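PDB 4WJB: putative amidohydrolase/peptidase, which probably hydrolyses carbon-nitrogen bonds other than peptide bonds as a zinc-dependent amidohydrolase of the peptidase M20 family. Local coordinates for residues Ala88-His96 against Tyr194-His203; Met258-Tyr269 against Glu310-Leu319. All blocks are in the same frame, centred on the assembly; numbering follows the deposited sequence.

Contact 1: residues Ala88-His96 against Tyr194-His203. With ZN (zinc ion), chain E; EDO (1,2-ethanediol), chain J; SO4 (sulfate ion), chain F; EDO (1,2-ethanediol), chain K.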
loop_
_atom_site.group_PDB
_atom_site.type_symbol
_atom_site.label_atom_id
_atom_site.label_comp_id
_atom_site.label_asym_id
_atom_site.label_seq_id
_atom_site.Cartn_x
_atom_site.Cartn_y
_atom_site.Cartn_z
ATOM N N ALA A 88 54.610 12.555 13.504
ATOM C CA ALA A 88 54.140 12.004 12.233
ATOM C C ALA A 88 52.620 11.836 12.218
ATOM O O ALA A 88 52.009 11.569 13.252
ATOM C CB ALA A 88 54.815 10.668 11.951
ATOM N N ALA A 89 52.013 12.002 11.044
ATOM C CA ALA A 89 50.586 11.746 10.888
ATOM C C ALA A 89 50.275 10.307 11.281
ATOM O O ALA A 89 50.969 9.378 10.863
ATOM C CB ALA A 89 50.141 12.021 9.454
ATOM N N PRO A 90 49.240 10.118 12.108
ATOM C CA PRO A 90 48.952 8.789 12.642
ATOM C C PRO A 90 48.219 7.884 11.663
ATOM O O PRO A 90 47.567 8.355 10.723
ATOM C CB PRO A 90 48.058 9.093 13.844
ATOM C CG PRO A 90 47.316 10.318 13.418
ATOM C CD PRO A 90 48.342 11.140 12.669
ATOM N N VAL A 91 48.342 6.582 11.891
ATOM C CA VAL A 91 47.414 5.623 11.324
ATOM C C VAL A 91 46.316 5.420 12.357
ATOM O O VAL A 91 46.605 5.195 13.533
ATOM C CB VAL A 91 48.091 4.285 10.976
ATOM C CG1 VAL A 91 47.043 3.260 10.526
ATOM C CG2 VAL A 91 49.129 4.499 9.884
ATOM N N MET A 92 45.063 5.520 11.927
ATOM C CA MET A 92 43.931 5.455 12.846
ATOM C C MET A 92 43.064 4.242 12.536
ATOM O O MET A 92 42.887 3.878 11.379
ATOM C CB MET A 92 43.095 6.741 12.771
ATOM C CG MET A 92 41.855 6.751 13.680
ATOM S SD MET A 92 41.053 8.373 13.832
ATOM C CE MET A 92 40.685 8.741 12.113
ATOM N N THR A 93 42.542 3.608 13.577
ATOM C CA THR A 93 41.605 2.515 13.392
ATOM C C THR A 93 40.615 2.507 14.541
ATOM O O THR A 93 40.923 2.952 15.638
ATOM C CB THR A 93 42.316 1.146 13.290
ATOM O OG1 THR A 93 41.367 0.140 12.916
ATOM C CG2 THR A 93 42.974 0.760 14.609
ATOM N N GLY A 94 39.409 2.024 14.283
ATOM C CA GLY A 94 38.415 1.974 15.331
ATOM C C GLY A 94 37.018 2.061 14.770
ATOM O O GLY A 94 36.808 1.965 13.558
ATOM N N SER A 95 36.060 2.263 15.661
ATOM C CA SER A 95 34.660 2.185 15.289
ATOM C C SER A 95 33.844 2.808 16.409
ATOM O O SER A 95 34.311 3.728 17.083
ATOM C CB SER A 95 34.264 0.727 15.034
ATOM O OG SER A 95 32.980 0.617 14.449
ATOM N N HIS A 96 32.635 2.308 16.618
ATOM C CA HIS A 96 31.772 2.842 17.663
ATOM C C HIS A 96 31.486 1.792 18.722
ATOM O O HIS A 96 31.496 0.601 18.439
ATOM C CB HIS A 96 30.466 3.352 17.061
ATOM C CG HIS A 96 29.703 2.317 16.286
ATOM N ND1 HIS A 96 28.611 1.654 16.803
ATOM C CD2 HIS A 96 29.860 1.853 15.022
ATOM C CE1 HIS A 96 28.136 0.816 15.897
ATOM N NE2 HIS A 96 28.873 0.919 14.805
ATOM N N TYR A 194 43.319 17.788 11.716
ATOM C CA TYR A 194 44.751 17.478 11.674
ATOM C C TYR A 194 45.014 16.344 10.679
ATOM O O TYR A 194 44.129 15.535 10.421
ATOM C CB TYR A 194 45.271 17.111 13.072
ATOM C CG TYR A 194 44.588 15.912 13.679
ATOM C CD1 TYR A 194 45.029 14.623 13.406
ATOM C CD2 TYR A 194 43.503 16.069 14.529
ATOM C CE1 TYR A 194 44.399 13.518 13.957
ATOM C CE2 TYR A 194 42.863 14.973 15.083
ATOM C CZ TYR A 194 43.314 13.702 14.790
ATOM O OH TYR A 194 42.688 12.615 15.345
ATOM N N PRO A 195 46.228 16.294 10.106
ATOM C CA PRO A 195 46.585 15.262 9.121
ATOM C C PRO A 195 46.509 13.837 9.672
ATOM O O PRO A 195 47.039 13.557 10.753
ATOM C CB PRO A 195 48.032 15.610 8.755
ATOM C CG PRO A 195 48.166 17.065 9.066
ATOM C CD PRO A 195 47.291 17.305 10.257
ATOM N N VAL A 196 45.851 12.952 8.928
ATOM C CA VAL A 196 45.822 11.526 9.250
ATOM C C VAL A 196 46.431 10.748 8.089
ATOM O O VAL A 196 46.030 10.933 6.942
ATOM C CB VAL A 196 44.384 11.031 9.529
ATOM C CG1 VAL A 196 44.335 9.514 9.636
ATOM C CG2 VAL A 196 43.839 11.670 10.788
ATOM N N HIS A 197 47.414 9.896 8.376
ATOM C CA HIS A 197 48.120 9.181 7.317
ATOM C C HIS A 197 47.201 8.201 6.596
ATOM O O HIS A 197 47.154 8.165 5.366
ATOM C CB HIS A 197 49.338 8.437 7.877
ATOM C CG HIS A 197 50.097 7.668 6.841
ATOM N ND1 HIS A 197 50.830 8.282 5.846
ATOM C CD2 HIS A 197 50.215 6.337 6.628
ATOM C CE1 HIS A 197 51.378 7.360 5.074
ATOM N NE2 HIS A 197 51.020 6.171 5.526
ATOM N N ALA A 198 46.476 7.405 7.372
ATOM C CA ALA A 198 45.517 6.457 6.827
ATOM C C ALA A 198 44.552 6.042 7.921
ATOM O O ALA A 198 44.866 6.149 9.112
ATOM C CB ALA A 198 46.222 5.236 6.242
ATOM N N ALA A 199 43.372 5.581 7.517
ATOM C CA ALA A 199 42.381 5.107 8.469
ATOM C C ALA A 199 41.800 3.779 8.010
ATOM O O ALA A 199 41.584 3.564 6.820
ATOM C CB ALA A 199 41.278 6.137 8.657
ATOM N N TYR A 200 41.561 2.892 8.965
ATOM C CA TYR A 200 40.959 1.595 8.686
ATOM C C TYR A 200 39.875 1.287 9.699
ATOM O O TYR A 200 40.093 1.454 10.889
ATOM C CB TYR A 200 42.014 0.493 8.725
ATOM C CG TYR A 200 43.075 0.616 7.666
ATOM C CD1 TYR A 200 42.855 0.139 6.384
ATOM C CD2 TYR A 200 44.304 1.200 7.951
ATOM C CE1 TYR A 200 43.826 0.244 5.405
ATOM C CE2 TYR A 200 45.283 1.306 6.980
ATOM C CZ TYR A 200 45.041 0.830 5.716
ATOM O OH TYR A 200 46.011 0.940 4.752
ATOM N N GLU A 201 38.715 0.831 9.233
ATOM C CA GLU A 201 37.667 0.379 10.145
ATOM C C GLU A 201 37.297 -1.075 9.870
ATOM O O GLU A 201 36.932 -1.443 8.753
ATOM C CB GLU A 201 36.414 1.267 10.048
ATOM C CG GLU A 201 35.292 0.809 10.982
ATOM C CD GLU A 201 34.169 1.826 11.133
ATOM O OE1 GLU A 201 33.189 1.526 11.851
ATOM O OE2 GLU A 201 34.262 2.919 10.544
ATOM N N LEU A 202 37.403 -1.894 10.906
ATOM C CA LEU A 202 36.993 -3.291 10.865
ATOM C C LEU A 202 35.539 -3.398 11.325
ATOM O O LEU A 202 35.190 -2.841 12.354
ATOM C CB LEU A 202 37.925 -4.119 11.756
ATOM C CG LEU A 202 37.614 -5.585 12.036
ATOM C CD1 LEU A 202 37.667 -6.407 10.757
ATOM C CD2 LEU A 202 38.588 -6.124 13.077
ATOM N N HIS A 203 34.688 -4.087 10.563
ATOM C CA HIS A 203 33.256 -4.127 10.872
ATOM C C HIS A 203 32.622 -5.395 10.296
ATOM O O HIS A 203 33.058 -5.909 9.264
ATOM C CB HIS A 203 32.555 -2.869 10.312
ATOM C CG HIS A 203 31.283 -2.487 11.022
ATOM N ND1 HIS A 203 30.093 -3.165 10.844
ATOM C CD2 HIS A 203 31.006 -1.469 11.874
ATOM C CE1 HIS A 203 29.148 -2.596 11.574
ATOM N NE2 HIS A 203 29.673 -1.563 12.209
HETATM ZN ZN ZN E . 28.254 -0.257 13.172
HETATM C C1 EDO J . 38.369 4.321 10.944
HETATM O O1 EDO J . 38.962 5.029 12.034
HETATM C C2 EDO J . 36.936 4.809 10.781
HETATM O O2 EDO J . 36.212 4.536 11.984
HETATM S S SO4 F . 54.472 12.597 7.746
HETATM O O1 SO4 F . 53.802 12.535 6.451
HETATM O O2 SO4 F . 53.623 13.305 8.698
HETATM O O3 SO4 F . 54.744 11.252 8.233
HETATM O O4 SO4 F . 55.756 13.287 7.622
HETATM C C1 EDO K . 48.586 4.610 2.469
HETATM O O1 EDO K . 47.997 5.797 1.932
HETATM C C2 EDO K . 47.480 3.679 2.949
HETATM O O2 EDO K . 48.000 2.835 3.982
HETATM O O HOH W 1 38.796 -1.029 13.497
HETATM O O HOH W 2 33.136 -2.395 14.054
HETATM O O HOH W 3 28.947 1.268 11.890
#
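His96 and His203 meet through one zinc ion, bound by His96 NE2 at 2.1 Å and by His203 NE2 at 2.2 Å. The two imidazoles meet rim to rim, planes 34° apart, the His96 NE2 lying at the edge of the His203 ring and in its plane, consistent with two nitrogens converging on one metal. Asp107 OD1 and a water complete the ligands seen. The His96 ring is reached with CG between backbone N and carbonyl carbon, and its ND1 is hydrogen-bonded to Asp98 O, which fixes its rotation.

One step back, Ser95 OG donates to Glu201 OE1 at 2.8 Å, meeting the carboxylate from above its plane, 36° out of it. Glu201 is extended, with CG anti to the backbone N, and this carries the carboxylate across to Ser95; its OE2 accepts a hydrogen bond from Ala373 N. A water bridges Ser95 OG and Leu202 O.

Behind this layer, strands 91-96 and 198-203 run parallel, 4.7 Å apart at closest approach. Met92 uses both its N and its O toward strand 198-203: N donates to Ala198 O at 2.9 Å, nearly straight at 168°, and O accepts from Tyr200 N. Thr93 OG1 then donates to Tyr200 O at 2.7 Å from above the carbonyl plane and also accepts a hydrogen bond from a water, which in turn accepts one from Leu202 N. Val91, Thr93 and Tyr200 lie on the face covered by helix 403-421.

Two zinc ligands thus sit on adjacent parallel strands; the ladder and the Ser95-Glu201 bond are consistent with holding them close enough to share the metal. With NE2 of His96 on zinc and ND1 bonded to a carbonyl, ND1 should carry the proton, which would probably make NE2 a stronger electron-pair donor.

Contact 2: residues Met258-Tyr269 against Glu310-Leu319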
loop_
_atom_site.group_PDB
_atom_site.type_symbol
_atom_site.label_atom_id
_atom_site.label_comp_id
_atom_site.label_asym_id
_atom_site.label_seq_id
_atom_site.Cartn_x
_atom_site.Cartn_y
_atom_site.Cartn_z
ATOM N N MET A 258 5.503 -0.071 -12.562
ATOM C CA MET A 258 6.728 0.616 -12.159
ATOM C C MET A 258 7.523 -0.193 -11.134
ATOM O O MET A 258 8.754 -0.207 -11.164
ATOM C CB MET A 258 6.409 2.002 -11.590
ATOM C CG MET A 258 5.845 2.980 -12.601
ATOM S SD MET A 258 6.879 3.152 -14.066
ATOM C CE MET A 258 8.418 3.714 -13.343
ATOM N N ILE A 259 6.811 -0.850 -10.224
ATOM C CA ILE A 259 7.436 -1.687 -9.203
ATOM C C ILE A 259 8.208 -2.828 -9.862
ATOM O O ILE A 259 9.352 -3.119 -9.495
ATOM C CB ILE A 259 6.380 -2.249 -8.221
ATOM C CG1 ILE A 259 5.772 -1.113 -7.399
ATOM C CG2 ILE A 259 6.990 -3.291 -7.295
ATOM C CD1 ILE A 259 4.584 -1.529 -6.553
ATOM N N SER A 260 7.582 -3.455 -10.852
ATOM C CA SER A 260 8.214 -4.532 -11.604
ATOM C C SER A 260 9.421 -4.023 -12.376
ATOM O O SER A 260 10.438 -4.720 -12.490
ATOM C CB SER A 260 7.213 -5.175 -12.570
ATOM O OG SER A 260 6.138 -5.770 -11.867
ATOM N N PHE A 261 9.310 -2.805 -12.906
ATOM C CA PHE A 261 10.404 -2.235 -13.685
ATOM C C PHE A 261 11.586 -1.872 -12.796
ATOM O O PHE A 261 12.740 -2.010 -13.204
ATOM C CB PHE A 261 9.947 -1.003 -14.467
ATOM C CG PHE A 261 10.993 -0.472 -15.403
ATOM C CD1 PHE A 261 11.341 -1.180 -16.534
ATOM C CD2 PHE A 261 11.639 0.724 -15.142
ATOM C CE1 PHE A 261 12.316 -0.703 -17.398
ATOM C CE2 PHE A 261 12.610 1.207 -16.003
ATOM C CZ PHE A 261 12.952 0.492 -17.128
ATOM N N VAL A 262 11.294 -1.400 -11.586
ATOM C CA VAL A 262 12.346 -1.064 -10.635
ATOM C C VAL A 262 13.183 -2.306 -10.351
ATOM O O VAL A 262 14.411 -2.239 -10.340
ATOM C CB VAL A 262 11.777 -0.487 -9.317
ATOM C CG1 VAL A 262 12.849 -0.468 -8.226
ATOM C CG2 VAL A 262 11.236 0.918 -9.547
ATOM N N GLU A 263 12.521 -3.445 -10.160
ATOM C CA GLU A 263 13.239 -4.701 -9.978
ATOM C C GLU A 263 14.092 -5.030 -11.196
ATOM O O GLU A 263 15.231 -5.476 -11.064
ATOM C CB GLU A 263 12.282 -5.858 -9.707
ATOM C CG GLU A 263 13.026 -7.166 -9.458
ATOM C CD GLU A 263 12.103 -8.349 -9.289
ATOM O OE1 GLU A 263 11.996 -8.859 -8.150
ATOM O OE2 GLU A 263 11.492 -8.773 -10.295
ATOM N N VAL A 264 13.535 -4.808 -12.382
ATOM C CA VAL A 264 14.273 -5.022 -13.626
ATOM C C VAL A 264 15.544 -4.175 -13.661
ATOM O O VAL A 264 16.619 -4.646 -14.061
ATOM C CB VAL A 264 13.395 -4.697 -14.854
ATOM C CG1 VAL A 264 14.261 -4.411 -16.085
ATOM C CG2 VAL A 264 12.415 -5.832 -15.123
ATOM N N LEU A 265 15.429 -2.925 -13.226
ATOM C CA LEU A 265 16.580 -2.028 -13.207
ATOM C C LEU A 265 17.674 -2.508 -12.245
ATOM O O LEU A 265 18.851 -2.486 -12.589
ATOM C CB LEU A 265 16.144 -0.607 -12.846
ATOM C CG LEU A 265 15.358 0.123 -13.940
ATOM C CD1 LEU A 265 15.034 1.541 -13.501
ATOM C CD2 LEU A 265 16.133 0.130 -15.256
ATOM N N GLY A 266 17.285 -2.936 -11.046
ATOM C CA GLY A 266 18.245 -3.443 -10.082
ATOM C C GLY A 266 18.989 -4.649 -10.624
ATOM O O GLY A 266 20.218 -4.743 -10.525
ATOM N N ARG A 267 18.243 -5.566 -11.228
ATOM C CA ARG A 267 18.829 -6.789 -11.764
ATOM C C ARG A 267 19.637 -6.527 -13.025
ATOM O O ARG A 267 20.546 -7.289 -13.357
ATOM C CB ARG A 267 17.732 -7.820 -12.041
ATOM C CG ARG A 267 17.003 -8.260 -10.783
ATOM C CD ARG A 267 15.970 -9.341 -11.072
ATOM N NE ARG A 267 15.424 -9.886 -9.832
ATOM C CZ ARG A 267 14.538 -10.874 -9.767
ATOM N NH1 ARG A 267 14.091 -11.439 -10.881
ATOM N NH2 ARG A 267 14.107 -11.303 -8.588
ATOM N N ARG A 268 19.318 -5.441 -13.721
ATOM C CA ARG A 268 20.031 -5.087 -14.944
ATOM C C ARG A 268 21.449 -4.623 -14.638
ATOM O O ARG A 268 22.375 -4.883 -15.409
ATOM C CB ARG A 268 19.284 -3.995 -15.713
ATOM C CG ARG A 268 19.915 -3.659 -17.063
ATOM C CD ARG A 268 19.289 -2.420 -17.676
ATOM N NE ARG A 268 17.915 -2.646 -18.120
ATOM C CZ ARG A 268 17.116 -1.683 -18.568
ATOM N NH1 ARG A 268 17.553 -0.432 -18.620
ATOM N NH2 ARG A 268 15.880 -1.965 -18.958
ATOM N N TYR A 269 21.619 -3.940 -13.511
ATOM C CA TYR A 269 22.931 -3.436 -13.117
ATOM C C TYR A 269 23.540 -4.253 -11.981
ATOM O O TYR A 269 24.177 -3.706 -11.080
ATOM C CB TYR A 269 22.835 -1.964 -12.713
ATOM C CG TYR A 269 22.513 -1.037 -13.863
ATOM C CD1 TYR A 269 21.197 -0.770 -14.223
ATOM C CD2 TYR A 269 23.526 -0.430 -14.588
ATOM C CE1 TYR A 269 20.904 0.078 -15.275
ATOM C CE2 TYR A 269 23.243 0.418 -15.640
ATOM C CZ TYR A 269 21.934 0.668 -15.978
ATOM O OH TYR A 269 21.663 1.516 -17.027
ATOM N N GLU A 310 22.288 6.753 -14.771
ATOM C CA GLU A 310 21.585 5.930 -15.755
ATOM C C GLU A 310 20.284 5.376 -15.184
ATOM O O GLU A 310 19.270 5.292 -15.886
ATOM C CB GLU A 310 22.481 4.789 -16.238
ATOM C CG GLU A 310 23.761 5.259 -16.917
ATOM C CD GLU A 310 24.519 4.130 -17.590
ATOM O OE1 GLU A 310 23.994 2.996 -17.628
ATOM O OE2 GLU A 310 25.635 4.379 -18.090
ATOM N N LEU A 311 20.315 4.990 -13.911
ATOM C CA LEU A 311 19.118 4.504 -13.232
ATOM C C LEU A 311 18.071 5.605 -13.139
ATOM O O LEU A 311 16.881 5.357 -13.341
ATOM C CB LEU A 311 19.461 3.987 -11.839
ATOM C CG LEU A 311 20.225 2.662 -11.831
ATOM C CD1 LEU A 311 20.793 2.381 -10.455
ATOM C CD2 LEU A 311 19.304 1.538 -12.276
ATOM N N ASP A 312 18.523 6.817 -12.833
ATOM C CA ASP A 312 17.636 7.968 -12.758
ATOM C C ASP A 312 16.943 8.192 -14.095
ATOM O O ASP A 312 15.720 8.328 -14.163
ATOM C CB ASP A 312 18.410 9.223 -12.355
ATOM C CG ASP A 312 17.545 10.468 -12.384
ATOM O OD1 ASP A 312 16.814 10.708 -11.398
ATOM O OD2 ASP A 312 17.589 11.199 -13.395
ATOM N N ALA A 313 17.739 8.220 -15.156
ATOM C CA ALA A 313 17.221 8.441 -16.495
ATOM C C ALA A 313 16.248 7.335 -16.898
ATOM O O ALA A 313 15.195 7.606 -17.488
ATOM C CB ALA A 313 18.366 8.535 -17.494
ATOM N N ALA A 314 16.592 6.092 -16.572
ATOM C CA ALA A 314 15.763 4.954 -16.964
ATOM C C ALA A 314 14.409 4.980 -16.257
ATOM O O ALA A 314 13.368 4.734 -16.873
ATOM C CB ALA A 314 16.486 3.647 -16.680
ATOM N N LEU A 315 14.433 5.283 -14.963
ATOM C CA LEU A 315 13.218 5.375 -14.165
ATOM C C LEU A 315 12.293 6.470 -14.691
ATOM O O LEU A 315 11.094 6.249 -14.859
ATOM C CB LEU A 315 13.558 5.641 -12.699
ATOM C CG LEU A 315 12.387 5.901 -11.747
ATOM C CD1 LEU A 315 11.505 4.673 -11.601
ATOM C CD2 LEU A 315 12.900 6.356 -10.386
ATOM N N ARG A 316 12.860 7.644 -14.947
ATOM C CA ARG A 316 12.091 8.782 -15.433
ATOM C C ARG A 316 11.536 8.539 -16.834
ATOM O O ARG A 316 10.428 8.969 -17.152
ATOM C CB ARG A 316 12.948 10.051 -15.418
ATOM C CG ARG A 316 13.299 10.533 -14.017
ATOM C CD ARG A 316 14.247 11.731 -14.044
ATOM N NE ARG A 316 14.546 12.208 -12.696
ATOM C CZ ARG A 316 13.822 13.122 -12.058
ATOM N NH1 ARG A 316 12.763 13.657 -12.646
ATOM N NH2 ARG A 316 14.155 13.503 -10.831
ATOM N N ALA A 317 12.306 7.845 -17.667
ATOM C CA ALA A 317 11.871 7.545 -19.027
ATOM C C ALA A 317 10.704 6.565 -19.023
ATOM O O ALA A 317 9.719 6.756 -19.736
ATOM C CB ALA A 317 13.027 6.991 -19.847
ATOM N N GLU A 318 10.814 5.518 -18.213
ATOM C CA GLU A 318 9.777 4.498 -18.165
ATOM C C GLU A 318 8.515 5.035 -17.500
ATOM O O GLU A 318 7.406 4.684 -17.899
ATOM C CB GLU A 318 10.271 3.250 -17.435
ATOM C CG GLU A 318 9.255 2.106 -17.383
ATOM C CD GLU A 318 8.963 1.492 -18.745
ATOM O OE1 GLU A 318 9.614 1.865 -19.745
ATOM O OE2 GLU A 318 8.074 0.621 -18.822
ATOM N N LEU A 319 8.687 5.889 -16.494
ATOM C CA LEU A 319 7.546 6.517 -15.840
ATOM C C LEU A 319 6.729 7.313 -16.856
ATOM O O LEU A 319 5.499 7.227 -16.882
ATOM C CB LEU A 319 8.001 7.421 -14.695
ATOM C CG LEU A 319 6.869 8.020 -13.857
ATOM C CD1 LEU A 319 6.082 6.912 -13.181
ATOM C CD2 LEU A 319 7.404 9.008 -12.832
#
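Phe261 and Glu318 stack across the two helices: Glu318 CG lies over the centre of the ring, 3.6 Å from its centroid and nearly along the ring normal, a CH-pi contact made by the aliphatic part of an acidic side chain. Both side chains leave their helices with CG anti to the backbone N. Glu318 then bends at chi2 (67°), which lays its carboxylate at 24° to the ring plane, and Arg321 of the same helix forms a salt bridge with its OE2.

Met258 fills the next position by folding. Its chain turns at chi2 and again at chi3, so that the thioether crosses Leu315 and Leu319 at about a right angle; CE reaches Leu315 CD1 at 3.7 Å, while SD lies 3.9 Å from Leu319 CD1. Leu265 follows, forking around a small residue: CD2 touches Ala314 CB at 3.8 Å, CD1 rests near the Leu315 backbone, and CB meets Leu311 CD2.

At the far end Tyr269, the first residue beyond the helical backbone, slides past Leu311 in the opposite direction, its CD1 3.6 Å from Leu311 CD2. The phenol donates from OH to Glu310 OE1 at 2.8 Å, using the anti lone pair, with ring and carboxylate planes steeply inclined. Glu310 is extended beyond CG, which brings OE1 to the hydroxyl.

The helix axes approach to 10.8 Å and their directions differ by 154°, a nearly antiparallel pair. Leu265, Leu311 and Leu315 also touch Phe300 of strand 289-302, so the pair rests on a sheet, while Ile259 and Ser260 pack on Ala256 of the second subunit. Two antiparallel helices laid on one side of a beta sheet, one of them facing a partner chain, are characteristic of the M20 dimerisation domain.

In the fold
Contacts 1 and 2 belong to different working parts of one chain and lie on opposite sides of its centre. Their centres are 38 Å apart and their nearest atoms about 22 Å, so neither touches the other. In sequence, both segments of contact 1 precede those of contact 2. Contact 1 contains two of the zinc ligands, and its centre lies about 16 Å from the chain centre; contact 2, about 26 Å out, lies away from the metal site. The separation matches the M20 plan, in which a metal-binding catalytic domain carries a smaller dimerisation domain, whose helix 251-268 packs here against the second subunit.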